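Local coordinates for protein alpha-1,3-glucanase (Bacillus circulans, PDB 5ZRU) that hydrolyses alpha-1,3-glucan, this chain being the catalytic unit of a longer, GH87-family enzyme that probably also binds carbohydrate, at residues Q42-Q52 with I425-A433; N93-N101 with G151-D162. All blocks are in the same frame, centred on the assembly; numbering follows the deposited sequence.

In the fold
From the N terminus, the chain first builds the smaller D1 domain, a β-sandwich, and then winds into the parallel β-helix of D2. Residues 42-52 lie in the loop between strands 33-36 and 53-57 of D1. Further on come strands 93-100 and 153-157, which pair in interaction 2 and close a loop of 49 residues inside D1. The chain returns to 42-52 only at 425-433, with 372 residues between the two segments, so interaction 1 encloses interaction 2 and ties the sandwich to a β-helix coil. The two contacts do not touch: their centres lie about 26 Å apart. Interaction 2 pairs two neighbouring strands within one sheet of D1, and interaction 1 docks D1 on D2.

Interaction 1 (Q42-Q52 with I425-A433); sequences QALTASEASGQ and IVDTVGGSA. With CA (calcium ion), chain M.
Asp427 extends its carboxylate to the loop 42-52 and receives an N-H from that loop on each oxygen. The backbone N of Gly51 donates to Asp427 OD2 over 2.9 Å in a fairly straight bond (166°). Gln52 NE2 meets Asp427 OD1, also at 2.9 Å, along a more bent path (144°). Both donors stand out of the carboxylate plane, Gln52 steeply, with its amide turned nearly perpendicular to that plane. The bend of the Gln52 chain at CG (chi2 79°) brings NE2 within bonding distance. Asn460 ND2 also donates to Asp427 OD1, and together these N-H groups probably offset the charge of this buried carboxylate. An aspartate suits the place, being short and offering two acceptors; with an alanine here, Gly51 N and the Gln52 amide would probably be left without their mates, and Gln52 freed to turn.

Val429 fills the other half of the contact by van der Waals packing. Its CG2 rests 3.4 Å from Ser47 O and 4.1 Å from Glu48 CG, the Glu48 chain lying roughly perpendicular to it. CG1, the branch anti to the backbone N, lies 3.7 Å from Gln42 OE1, where the two side chains run antiparallel, side by side. The polar ends find partners beyond the segments: Arg132 bonds Gln42 OE1, and Arg136 forms a salt bridge with Glu48.

Beside Asp427 OD2, 3.4 Å away, is the CA of Ser50, a residue that binds calcium through both O (2.4 Å) and OG (2.8 Å). Asp22, Thr23, Arg53 and Asp169 complete the protein part of the site. The arrangement is thus a domain interface: a calcium-bound loop of the β-sandwich seated on a turn of the parallel β-helix.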
loop_
_atom_site.group_PDB
_atom_site.type_symbol
_atom_site.label_atom_id
_atom_site.label_comp_id
_atom_site.label_asym_id
_atom_site.label_seq_id
_atom_site.Cartn_x
_atom_site.Cartn_y
_atom_site.Cartn_z
ATOM N N GLN A 42 -13.744 14.683 -0.224
ATOM C CA GLN A 42 -13.371 13.686 0.776
ATOM C C GLN A 42 -14.374 13.574 1.912
ATOM O O GLN A 42 -14.239 12.675 2.751
ATOM C CB GLN A 42 -11.979 13.990 1.336
ATOM C CG GLN A 42 -10.901 13.832 0.271
ATOM C CD GLN A 42 -9.534 14.256 0.750
ATOM O OE1 GLN A 42 -9.096 13.861 1.829
ATOM N NE2 GLN A 42 -8.852 15.074 -0.049
ATOM N N ALA A 43 -15.377 14.453 1.956
ATOM C CA ALA A 43 -16.476 14.235 2.883
ATOM C C ALA A 43 -17.285 12.999 2.514
ATOM O O ALA A 43 -17.965 12.442 3.381
ATOM C CB ALA A 43 -17.388 15.461 2.931
ATOM N N LEU A 44 -17.218 12.557 1.258
ATOM C CA LEU A 44 -18.020 11.434 0.775
ATOM C C LEU A 44 -17.220 10.143 0.857
ATOM O O LEU A 44 -16.072 10.091 0.403
ATOM C CB LEU A 44 -18.463 11.666 -0.670
ATOM C CG LEU A 44 -19.287 12.919 -0.964
ATOM C CD1 LEU A 44 -19.391 13.137 -2.466
ATOM C CD2 LEU A 44 -20.668 12.781 -0.333
ATOM N N THR A 45 -17.837 9.099 1.421
ATOM C CA THR A 45 -17.189 7.791 1.479
ATOM C C THR A 45 -16.708 7.352 0.100
ATOM O O THR A 45 -15.634 6.744 -0.038
ATOM C CB THR A 45 -18.165 6.765 2.073
ATOM O OG1 THR A 45 -18.520 7.168 3.404
ATOM C CG2 THR A 45 -17.537 5.359 2.124
ATOM N N ALA A 46 -17.464 7.700 -0.947
ATOM C CA ALA A 46 -17.107 7.263 -2.288
ATOM C C ALA A 46 -15.790 7.860 -2.785
ATOM O O ALA A 46 -15.228 7.340 -3.754
ATOM C CB ALA A 46 -18.237 7.601 -3.265
ATOM N N SER A 47 -15.274 8.925 -2.151
ATOM C CA SER A 47 -13.969 9.457 -2.554
ATOM C C SER A 47 -12.853 8.434 -2.385
ATOM O O SER A 47 -11.805 8.555 -3.042
ATOM C CB SER A 47 -13.612 10.716 -1.754
ATOM O OG SER A 47 -13.438 10.423 -0.372
ATOM N N GLU A 48 -13.044 7.435 -1.524
ATOM C CA GLU A 48 -12.045 6.396 -1.325
ATOM C C GLU A 48 -12.369 5.090 -2.043
ATOM O O GLU A 48 -11.623 4.117 -1.888
ATOM C CB GLU A 48 -11.861 6.120 0.174
ATOM C CG GLU A 48 -11.217 7.265 0.946
ATOM C CD GLU A 48 -10.865 6.844 2.351
ATOM O OE1 GLU A 48 -9.776 6.254 2.555
ATOM O OE2 GLU A 48 -11.692 7.065 3.249
ATOM N N ALA A 49 -13.450 5.033 -2.815
ATOM C CA ALA A 49 -13.710 3.862 -3.645
ATOM C C ALA A 49 -12.907 3.935 -4.940
ATOM O O ALA A 49 -12.606 5.022 -5.444
ATOM C CB ALA A 49 -15.201 3.753 -3.974
ATOM N N SER A 50 -12.558 2.766 -5.492
ATOM C CA SER A 50 -11.891 2.780 -6.789
ATOM C C SER A 50 -12.795 3.470 -7.806
ATOM O O SER A 50 -14.016 3.264 -7.826
ATOM C CB SER A 50 -11.531 1.362 -7.255
ATOM O OG SER A 50 -12.704 0.607 -7.531
ATOM N N GLY A 51 -12.201 4.348 -8.611
ATOM C CA GLY A 51 -12.974 5.115 -9.568
ATOM C C GLY A 51 -13.988 6.046 -8.932
ATOM O O GLY A 51 -14.876 6.552 -9.626
ATOM N N GLN A 52 -13.853 6.283 -7.616
ATOM C CA GLN A 52 -14.755 7.145 -6.848
ATOM C C GLN A 52 -16.216 6.710 -6.989
ATOM O O GLN A 52 -17.134 7.535 -7.022
ATOM C CB GLN A 52 -14.573 8.615 -7.234
ATOM C CG GLN A 52 -13.135 9.118 -6.999
ATOM C CD GLN A 52 -12.182 8.692 -8.107
ATOM O OE1 GLN A 52 -12.486 8.839 -9.299
ATOM N NE2 GLN A 52 -11.031 8.159 -7.722
ATOM N N ILE A 425 -0.229 3.703 -10.790
ATOM C CA ILE A 425 -0.578 4.371 -9.544
ATOM C C ILE A 425 -1.932 5.027 -9.749
ATOM O O ILE A 425 -2.060 5.928 -10.587
ATOM C CB ILE A 425 0.482 5.410 -9.131
ATOM C CG1 ILE A 425 1.882 4.782 -9.159
ATOM C CG2 ILE A 425 0.185 5.921 -7.718
ATOM C CD1 ILE A 425 3.024 5.783 -8.942
ATOM N N VAL A 426 -2.940 4.586 -8.986
ATOM C CA VAL A 426 -4.338 4.905 -9.275
ATOM C C VAL A 426 -5.069 5.323 -8.001
ATOM O O VAL A 426 -4.929 4.681 -6.956
ATOM C CB VAL A 426 -5.058 3.702 -9.919
ATOM C CG1 VAL A 426 -6.479 4.088 -10.363
ATOM C CG2 VAL A 426 -4.259 3.164 -11.090
ATOM N N ASP A 427 -5.862 6.398 -8.098
ATOM C CA ASP A 427 -6.878 6.740 -7.092
ATOM C C ASP A 427 -6.287 7.125 -5.729
ATOM O O ASP A 427 -6.754 6.666 -4.687
ATOM C CB ASP A 427 -7.880 5.587 -6.924
ATOM C CG ASP A 427 -8.790 5.421 -8.119
ATOM O OD1 ASP A 427 -8.985 6.410 -8.851
ATOM O OD2 ASP A 427 -9.319 4.304 -8.314
ATOM N N THR A 428 -5.280 7.995 -5.725
ATOM C CA THR A 428 -4.795 8.482 -4.436
ATOM C C THR A 428 -5.802 9.457 -3.833
ATOM O O THR A 428 -6.576 10.104 -4.542
ATOM C CB THR A 428 -3.425 9.164 -4.559
ATOM O OG1 THR A 428 -3.539 10.349 -5.351
ATOM C CG2 THR A 428 -2.411 8.226 -5.197
ATOM N N VAL A 429 -5.789 9.554 -2.505
ATOM C CA VAL A 429 -6.666 10.456 -1.765
ATOM C C VAL A 429 -5.803 11.321 -0.862
ATOM O O VAL A 429 -4.997 10.799 -0.086
ATOM C CB VAL A 429 -7.720 9.695 -0.934
ATOM C CG1 VAL A 429 -8.491 10.670 -0.045
ATOM C CG2 VAL A 429 -8.688 8.930 -1.855
ATOM N N GLY A 430 -5.974 12.639 -0.960
ATOM C CA GLY A 430 -5.227 13.539 -0.107
ATOM C C GLY A 430 -3.763 13.658 -0.449
ATOM O O GLY A 430 -2.986 14.173 0.361
ATOM N N GLY A 431 -3.354 13.211 -1.631
ATOM C CA GLY A 431 -1.940 13.256 -1.948
ATOM C C GLY A 431 -1.597 13.071 -3.410
ATOM O O GLY A 431 -2.288 13.595 -4.285
ATOM N N SER A 432 -0.543 12.307 -3.681
ATOM C CA SER A 432 0.133 12.317 -4.971
ATOM C C SER A 432 0.421 10.888 -5.394
ATOM O O SER A 432 0.509 9.990 -4.558
ATOM C CB SER A 432 1.458 13.094 -4.896
ATOM O OG SER A 432 1.259 14.384 -4.339
ATOM N N ALA A 433 0.581 10.677 -6.703
ATOM C CA ALA A 433 1.127 9.397 -7.138
ATOM C C ALA A 433 2.594 9.285 -6.757
ATOM O O ALA A 433 3.048 8.230 -6.302
ATOM C CB ALA A 433 0.968 9.212 -8.645
HETATM CA CA CA M . -15.356 1.317 -7.677
HETATM O O HOH W 1 -8.952 5.667 -2.911
HETATM O O HOH W 2 -15.394 1.737 -10.111
#

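Interaction 2 (N93-N101 with G151-D162); sequences NGSLDVYVN and GDTIRIQKSGAD. With PE5 (3,6,9,12,15,18,21,24-octaoxahexacosan-1-ol), chain C.
In the five-stranded antiparallel sheet of the D1 β-sandwich, Asp97 faces Gln157 and Tyr99 faces Arg155 as hydrogen-bonded pairs joining strands 93-100 and 153-157. Between them, Val98 and Ile156 form a non-hydrogen-bonded pair, as do Val100 and Ile154 further on.

The valine and isoleucine side chains share one face with Leu96. Val98 CG2 lies alongside Ile156 CD1 at 4.0 Å, and Leu96 CD1 meets Ile156 CG2 at 3.7 Å, the two chains set nearly square. Branched apolar residues suit this face because strands 132-144 and 166-174 of the second sheet pack on it.

The other face is polar. The Tyr99 ring meets Gln157 obliquely, CE1 lying 4.1 Å from Gln157 CB. Gln157 OE1 lies in the guanidinium plane of Arg155 and accepts from NH1 at 3.1 Å, while Arg155 NE bonds Gln65 and Tyr63 offers a cation-pi contact. Asp97 OD2 approaches Ser159 CB, and a water spans Asp97 OD1, which also bonds Thr107, and Ser159 OG. Beyond Lys158 the chains part, and waters bridge Ser95 to Ser159 and Asp162, whose OD2 also bonds Tyr166 OH.

At the far end Asn101 extends the ladder with its side chain. Its backbone N bonds Thr153 O, and its amide, with CG anti to the carbonyl carbon (chi1 -61°), turns back so that Thr153 N reaches Asn101 OD1 at 3.0 Å from above the carbonyl plane. Asp152 OD2 accepts from the backbone N of Gln149. The same amide points Asn101 ND2 at Asp152 OD1 from above the carboxylate plane, 2.9 Å away and almost perfectly straight at 178°.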
loop_
_atom_site.group_PDB
_atom_site.type_symbol
_atom_site.label_atom_id
_atom_site.label_comp_id
_atom_site.label_asym_id
_atom_site.label_seq_id
_atom_site.Cartn_x
_atom_site.Cartn_y
_atom_site.Cartn_z
ATOM N N ASN A 93 -18.868 -5.183 14.279
ATOM C CA ASN A 93 -18.798 -6.480 13.620
ATOM C C ASN A 93 -20.099 -6.748 12.876
ATOM O O ASN A 93 -21.186 -6.436 13.374
ATOM C CB ASN A 93 -18.524 -7.590 14.634
ATOM C CG ASN A 93 -17.186 -7.413 15.333
ATOM O OD1 ASN A 93 -16.275 -6.796 14.791
ATOM N ND2 ASN A 93 -17.058 -7.969 16.532
ATOM N N GLY A 94 -19.983 -7.328 11.696
ATOM C CA GLY A 94 -21.127 -7.562 10.837
ATOM C C GLY A 94 -20.826 -8.665 9.863
ATOM O O GLY A 94 -19.993 -9.547 10.140
ATOM N N SER A 95 -21.465 -8.624 8.702
ATOM C CA SER A 95 -21.319 -9.710 7.742
ATOM C C SER A 95 -22.008 -9.329 6.443
ATOM O O SER A 95 -22.856 -8.433 6.409
ATOM C CB SER A 95 -21.913 -11.017 8.282
ATOM O OG SER A 95 -23.323 -10.896 8.455
ATOM N N LEU A 96 -21.640 -10.039 5.377
ATOM C CA LEU A 96 -22.388 -10.037 4.127
ATOM C C LEU A 96 -22.477 -11.474 3.627
ATOM O O LEU A 96 -21.610 -12.295 3.924
ATOM C CB LEU A 96 -21.736 -9.135 3.063
ATOM C CG LEU A 96 -21.936 -7.622 3.215
ATOM C CD1 LEU A 96 -21.075 -6.866 2.214
ATOM C CD2 LEU A 96 -23.410 -7.223 3.041
ATOM N N ASP A 97 -23.536 -11.771 2.875
ATOM C CA ASP A 97 -23.794 -13.106 2.356
ATOM C C ASP A 97 -23.322 -13.216 0.911
ATOM O O ASP A 97 -23.368 -12.250 0.149
ATOM C CB ASP A 97 -25.289 -13.444 2.424
ATOM C CG ASP A 97 -25.781 -13.666 3.854
ATOM O OD1 ASP A 97 -24.945 -13.807 4.764
ATOM O OD2 ASP A 97 -27.010 -13.695 4.073
ATOM N N VAL A 98 -22.871 -14.414 0.540
ATOM C CA VAL A 98 -22.382 -14.710 -0.803
ATOM C C VAL A 98 -23.269 -15.791 -1.402
ATOM O O VAL A 98 -23.483 -16.835 -0.775
ATOM C CB VAL A 98 -20.914 -15.177 -0.775
ATOM C CG1 VAL A 98 -20.400 -15.458 -2.197
ATOM C CG2 VAL A 98 -20.039 -14.149 -0.055
ATOM N N TYR A 99 -23.799 -15.534 -2.595
ATOM C CA TYR A 99 -24.570 -16.512 -3.352
ATOM C C TYR A 99 -23.868 -16.788 -4.671
ATOM O O TYR A 99 -23.321 -15.877 -5.291
ATOM C CB TYR A 99 -26.007 -16.025 -3.637
ATOM C CG TYR A 99 -26.856 -15.822 -2.401
ATOM C CD1 TYR A 99 -26.723 -14.678 -1.623
ATOM C CD2 TYR A 99 -27.801 -16.764 -2.023
ATOM C CE1 TYR A 99 -27.500 -14.488 -0.495
ATOM C CE2 TYR A 99 -28.588 -16.582 -0.898
ATOM C CZ TYR A 99 -28.431 -15.442 -0.141
ATOM O OH TYR A 99 -29.205 -15.251 0.980
ATOM N N VAL A 100 -23.884 -18.046 -5.100
ATOM C CA VAL A 100 -23.388 -18.422 -6.419
ATOM C C VAL A 100 -24.536 -19.063 -7.173
ATOM O O VAL A 100 -25.090 -20.073 -6.721
ATOM C CB VAL A 100 -22.189 -19.373 -6.338
ATOM C CG1 VAL A 100 -21.702 -19.701 -7.743
ATOM C CG2 VAL A 100 -21.078 -18.740 -5.520
ATOM N N ASN A 101 -24.896 -18.472 -8.311
ATOM C CA ASN A 101 -26.012 -18.967 -9.118
ATOM C C ASN A 101 -27.265 -19.140 -8.264
ATOM O O ASN A 101 -28.049 -20.073 -8.452
ATOM C CB ASN A 101 -25.627 -20.273 -9.820
ATOM C CG ASN A 101 -24.453 -20.095 -10.758
ATOM O OD1 ASN A 101 -24.367 -19.096 -11.466
ATOM N ND2 ASN A 101 -23.541 -21.061 -10.770
ATOM N N GLY A 151 -19.634 -17.621 -16.680
ATOM C CA GLY A 151 -21.072 -17.720 -16.652
ATOM C C GLY A 151 -21.683 -17.810 -15.270
ATOM O O GLY A 151 -22.879 -17.527 -15.118
ATOM N N ASP A 152 -20.913 -18.217 -14.259
ATOM C CA ASP A 152 -21.423 -18.197 -12.895
ATOM C C ASP A 152 -21.749 -16.767 -12.494
ATOM O O ASP A 152 -21.109 -15.816 -12.941
ATOM C CB ASP A 152 -20.399 -18.768 -11.910
ATOM C CG ASP A 152 -20.324 -20.281 -11.937
ATOM O OD1 ASP A 152 -21.220 -20.936 -12.527
ATOM O OD2 ASP A 152 -19.351 -20.816 -11.367
ATOM N N THR A 153 -22.751 -16.612 -11.640
ATOM C CA THR A 153 -23.027 -15.322 -11.029
ATOM C C THR A 153 -22.652 -15.402 -9.560
ATOM O O THR A 153 -23.035 -16.352 -8.872
ATOM C CB THR A 153 -24.492 -14.923 -11.184
ATOM O OG1 THR A 153 -25.320 -15.904 -10.550
ATOM C CG2 THR A 153 -24.851 -14.819 -12.660
ATOM N N ILE A 154 -21.875 -14.434 -9.089
ATOM C CA ILE A 154 -21.562 -14.321 -7.671
ATOM C C ILE A 154 -22.213 -13.043 -7.168
ATOM O O ILE A 154 -22.053 -11.968 -7.767
ATOM C CB ILE A 154 -20.044 -14.360 -7.406
ATOM C CG1 ILE A 154 -19.754 -14.153 -5.907
ATOM C CG2 ILE A 154 -19.319 -13.372 -8.322
ATOM C CD1 ILE A 154 -18.307 -14.509 -5.480
ATOM N N ARG A 155 -23.018 -13.181 -6.122
ATOM C CA ARG A 155 -23.797 -12.083 -5.574
ATOM C C ARG A 155 -23.329 -11.826 -4.155
ATOM O O ARG A 155 -23.167 -12.773 -3.375
ATOM C CB ARG A 155 -25.299 -12.398 -5.582
ATOM C CG ARG A 155 -26.131 -11.379 -4.825
ATOM C CD ARG A 155 -27.602 -11.767 -4.759
ATOM N NE ARG A 155 -28.209 -11.843 -6.079
ATOM C CZ ARG A 155 -29.520 -11.772 -6.298
ATOM N NH1 ARG A 155 -30.359 -11.608 -5.281
ATOM N NH2 ARG A 155 -29.986 -11.860 -7.529
ATOM N N ILE A 156 -23.100 -10.556 -3.836
ATOM C CA ILE A 156 -22.847 -10.098 -2.473
ATOM C C ILE A 156 -24.122 -9.417 -1.993
ATOM O O ILE A 156 -24.569 -8.440 -2.598
ATOM C CB ILE A 156 -21.660 -9.126 -2.410
ATOM C CG1 ILE A 156 -20.413 -9.705 -3.108
ATOM C CG2 ILE A 156 -21.369 -8.747 -0.965
ATOM C CD1 ILE A 156 -19.959 -11.057 -2.576
ATOM N N GLN A 157 -24.708 -9.910 -0.907
ATOM C CA GLN A 157 -26.026 -9.439 -0.507
ATOM C C GLN A 157 -26.080 -9.172 0.991
ATOM O O GLN A 157 -25.570 -9.957 1.796
ATOM C CB GLN A 157 -27.106 -10.461 -0.911
ATOM C CG GLN A 157 -28.524 -10.088 -0.469
ATOM C CD GLN A 157 -29.584 -10.947 -1.132
ATOM O OE1 GLN A 157 -29.522 -11.213 -2.335
ATOM N NE2 GLN A 157 -30.561 -11.391 -0.351
ATOM N N LYS A 158 -26.708 -8.057 1.361
ATOM C CA LYS A 158 -26.972 -7.777 2.763
ATOM C C LYS A 158 -28.179 -8.579 3.241
ATOM O O LYS A 158 -29.211 -8.636 2.561
ATOM C CB LYS A 158 -27.209 -6.285 2.969
ATOM C CG LYS A 158 -27.570 -5.949 4.401
ATOM C CD LYS A 158 -27.794 -4.461 4.607
ATOM C CE LYS A 158 -28.564 -4.197 5.918
ATOM N NZ LYS A 158 -27.787 -4.570 7.157
ATOM N N SER A 159 -28.056 -9.188 4.413
ATOM C CA SER A 159 -29.101 -10.035 4.964
ATOM C C SER A 159 -29.932 -9.250 5.972
ATOM O O SER A 159 -29.808 -8.026 6.098
ATOM C CB SER A 159 -28.484 -11.275 5.618
ATOM O OG SER A 159 -27.894 -10.940 6.868
ATOM N N GLY A 160 -30.780 -9.967 6.722
ATOM C CA GLY A 160 -31.512 -9.393 7.831
ATOM C C GLY A 160 -30.752 -9.320 9.131
ATOM O O GLY A 160 -31.330 -8.952 10.158
ATOM N N ALA A 161 -29.454 -9.650 9.111
ATOM C CA ALA A 161 -28.681 -9.762 10.347
ATOM C C ALA A 161 -28.631 -8.452 11.133
ATOM O O ALA A 161 -28.710 -8.465 12.367
ATOM C CB ALA A 161 -27.263 -10.236 10.029
ATOM N N ASP A 162 -28.451 -7.315 10.460
ATOM C CA ASP A 162 -28.242 -6.078 11.208
ATOM C C ASP A 162 -28.805 -4.896 10.426
ATOM O O ASP A 162 -29.335 -5.053 9.327
ATOM C CB ASP A 162 -26.751 -5.881 11.547
ATOM C CG ASP A 162 -25.867 -5.730 10.308
ATOM O OD1 ASP A 162 -26.242 -4.994 9.370
ATOM O OD2 ASP A 162 -24.774 -6.341 10.282
HETATM C C48 PE5 C . -8.139 -11.256 16.150
HETATM C C50 PE5 C . -8.356 -9.887 15.496
HETATM O O1 PE5 C . -9.676 -9.457 15.703
HETATM C C1 PE5 C . -9.966 -8.179 15.207
HETATM C C2 PE5 C . -11.466 -7.887 15.301
HETATM O O2 PE5 C . -12.171 -8.762 14.468
HETATM C C3 PE5 C . -13.566 -8.705 14.565
HETATM C C4 PE5 C . -14.191 -9.763 13.647
HETATM O O3 PE5 C . -13.751 -9.572 12.328
HETATM C C5 PE5 C . -14.308 -10.414 11.354
HETATM C C6 PE5 C . -13.209 -11.004 10.459
HETATM O O4 PE5 C . -12.918 -10.175 9.362
HETATM C C7 PE5 C . -11.560 -10.063 9.019
HETATM C C8 PE5 C . -10.937 -11.449 8.833
HETATM O O5 PE5 C . -9.549 -11.338 8.849
HETATM C C9 PE5 C . -8.862 -12.555 8.954
HETATM C C10 PE5 C . -8.262 -12.894 7.597
HETATM O O6 PE5 C . -8.675 -14.173 7.216
HETATM C C11 PE5 C . -8.598 -14.428 5.844
HETATM C C12 PE5 C . -9.335 -15.717 5.509
HETATM O O7 PE5 C . -8.391 -16.597 4.984
HETATM C C13 PE5 C . -8.834 -17.370 3.907
HETATM C C14 PE5 C . -8.001 -18.650 3.864
HETATM O O8 PE5 C . -7.726 -19.036 5.181
HETATM C C15 PE5 C . -6.906 -20.165 5.330
HETATM C C16 PE5 C . -7.695 -21.279 6.032
HETATM O O52 PE5 C . -7.266 -21.437 7.356
HETATM O O HOH W 3 -23.707 -6.293 12.970
HETATM O O HOH W 4 -25.535 -8.767 6.225
HETATM O O HOH W 5 -25.194 -11.653 6.678
HETATM O O HOH W 6 -24.224 -9.145 10.481
HETATM O O HOH W 7 -25.883 -15.617 -7.287
#